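PDB 3F2K: histone-lysine N-methyltransferase SETMAR from Homo sapiens, which methylates histone H3 and acts in DNA double-strand break repair, its mariner-transposase part, the domain in this chain, binding DNA. Local coordinates for residues I85-L90 / N189-F194. Residues are numbered along the deposited sequence; the frame is centred on the assembly and turned at random.
Sequences IHYSFL and NAFQEF
Y87, on an outermost strand, 83-89, of the RNase H-like sheet, and F191, on helix 184-196, carry the contact between sheet and helix. Followed outward from the backbone, the Y87 side chain first meets F191 at CB, 4.0 Å from F191 CE2. CG and CD1 then lie under the edge of F191, with CE2 of F191 3.6 Å from CD1 of Y87; farther out, CE1 of Y87 reaches F191 CD2 at 3.8 Å. This is an edge-to-face pair, the planes at 60°, the F191 edge over one face of the tyrosine. The phenolic OH ends beside Q192, whose amide is turned nearly at right angles to the ring. There NE2 of Q192 gives OH of Y87 a long, weak hydrogen bond of 3.4 Å, bent to 123°. With chi1 of F191 at -176°, CG trans to the backbone N, the ring meets both Y87 and F89 and also touches V75 and I77 of the neighbouring strand 72-80. F89 completes the aromatic cluster: its edge approaches the face of F191 in an offset T-shaped pair, CZ of F89 lying 3.7 Å from CD2 of F191. Replacing Y87 with an alanine would probably leave the F191 edge without its aromatic face and deprive the Q192 amide of its phenolic acceptor. Between these two segments the contact is thus chiefly aromatic, and the hydrogen bond from Q192, the one polar link across it, is weak.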
# COMPACT_ATOMS: atom_id res chain seq x y z
N ILE A 85 -5.97 -6.26 5.96
CA ILE A 85 -5.76 -7.66 5.56
C ILE A 85 -4.62 -8.29 6.40
O ILE A 85 -4.80 -9.36 7.08
CB ILE A 85 -5.56 -7.87 4.03
CG1 ILE A 85 -6.80 -7.42 3.19
CG2 ILE A 85 -5.33 -9.43 3.69
CD1 ILE A 85 -6.51 -7.24 1.68
N HIS A 86 -3.45 -7.67 6.35
CA HIS A 86 -2.22 -8.31 6.89
C HIS A 86 -1.22 -7.19 7.16
O HIS A 86 -1.14 -6.21 6.38
CB HIS A 86 -1.58 -9.31 5.83
CG HIS A 86 -0.29 -9.95 6.33
ND1 HIS A 86 -0.20 -10.63 7.53
CD2 HIS A 86 0.95 -10.02 5.76
CE1 HIS A 86 1.03 -11.09 7.68
NE2 HIS A 86 1.74 -10.75 6.61
N TYR A 87 -0.45 -7.33 8.23
CA TYR A 87 0.75 -6.46 8.39
C TYR A 87 1.85 -7.25 9.06
O TYR A 87 1.58 -8.27 9.73
CB TYR A 87 0.44 -5.18 9.18
CG TYR A 87 -0.00 -5.41 10.62
CD1 TYR A 87 0.92 -5.49 11.67
CD2 TYR A 87 -1.34 -5.51 10.91
CE1 TYR A 87 0.49 -5.65 12.98
CE2 TYR A 87 -1.80 -5.71 12.23
CZ TYR A 87 -0.89 -5.79 13.23
OH TYR A 87 -1.38 -5.95 14.49
N SER A 88 3.09 -6.81 8.92
CA SER A 88 4.20 -7.65 9.43
C SER A 88 5.36 -6.71 9.68
O SER A 88 5.45 -5.63 9.05
CB SER A 88 4.61 -8.76 8.44
OG SER A 88 5.06 -8.26 7.20
N PHE A 89 6.22 -7.10 10.60
CA PHE A 89 7.41 -6.29 10.92
C PHE A 89 8.62 -7.12 10.54
O PHE A 89 8.59 -8.33 10.69
CB PHE A 89 7.42 -5.97 12.41
CG PHE A 89 6.27 -5.11 12.81
CD1 PHE A 89 6.38 -3.73 12.78
CD2 PHE A 89 5.06 -5.68 13.19
CE1 PHE A 89 5.29 -2.91 13.14
CE2 PHE A 89 3.97 -4.85 13.55
CZ PHE A 89 4.10 -3.49 13.51
N LEU A 90 9.61 -6.46 9.95
CA LEU A 90 10.85 -7.11 9.54
C LEU A 90 11.66 -7.38 10.80
O LEU A 90 11.97 -6.43 11.57
CB LEU A 90 11.60 -6.18 8.59
CG LEU A 90 12.88 -6.60 7.86
CD1 LEU A 90 12.51 -7.60 6.78
CD2 LEU A 90 13.49 -5.31 7.31
N ASN A 189 3.35 -2.56 19.34
CA ASN A 189 2.15 -2.31 20.14
C ASN A 189 1.52 -0.98 19.74
O ASN A 189 0.30 -0.89 19.73
CB ASN A 189 2.45 -2.30 21.64
CG ASN A 189 2.79 -3.68 22.20
OD1 ASN A 189 2.41 -4.72 21.66
ND2 ASN A 189 3.51 -3.67 23.34
N ALA A 190 2.32 0.06 19.47
CA ALA A 190 1.75 1.36 19.05
C ALA A 190 1.10 1.25 17.62
O ALA A 190 0.00 1.76 17.37
CB ALA A 190 2.78 2.42 19.13
N PHE A 191 1.76 0.54 16.71
CA PHE A 191 1.14 0.28 15.41
C PHE A 191 -0.18 -0.49 15.57
O PHE A 191 -1.19 -0.20 14.91
CB PHE A 191 2.14 -0.45 14.49
CG PHE A 191 1.61 -0.66 13.13
CD1 PHE A 191 1.70 0.37 12.17
CD2 PHE A 191 0.91 -1.84 12.83
CE1 PHE A 191 1.16 0.20 10.87
CE2 PHE A 191 0.33 -1.99 11.56
CZ PHE A 191 0.46 -0.99 10.59
N GLN A 192 -0.21 -1.48 16.46
CA GLN A 192 -1.42 -2.20 16.71
C GLN A 192 -2.55 -1.33 17.23
O GLN A 192 -3.69 -1.43 16.75
CB GLN A 192 -1.18 -3.38 17.66
CG GLN A 192 -2.43 -4.22 17.86
CD GLN A 192 -2.08 -5.60 18.40
OE1 GLN A 192 -1.56 -5.71 19.51
NE2 GLN A 192 -2.38 -6.65 17.62
N GLU A 193 -2.26 -0.50 18.23
CA GLU A 193 -3.27 0.42 18.75
C GLU A 193 -3.72 1.39 17.64
O GLU A 193 -4.89 1.80 17.59
CB GLU A 193 -2.71 1.23 19.90
N PHE A 194 -2.79 1.78 16.78
CA PHE A 194 -3.15 2.65 15.67
C PHE A 194 -4.19 1.96 14.76
O PHE A 194 -5.27 2.49 14.48
CB PHE A 194 -1.91 3.00 14.83
CG PHE A 194 -2.28 3.67 13.52
CD1 PHE A 194 -2.78 4.98 13.51
CD2 PHE A 194 -2.17 2.97 12.31
CE1 PHE A 194 -3.14 5.58 12.30
CE2 PHE A 194 -2.54 3.56 11.07
CZ PHE A 194 -3.03 4.88 11.07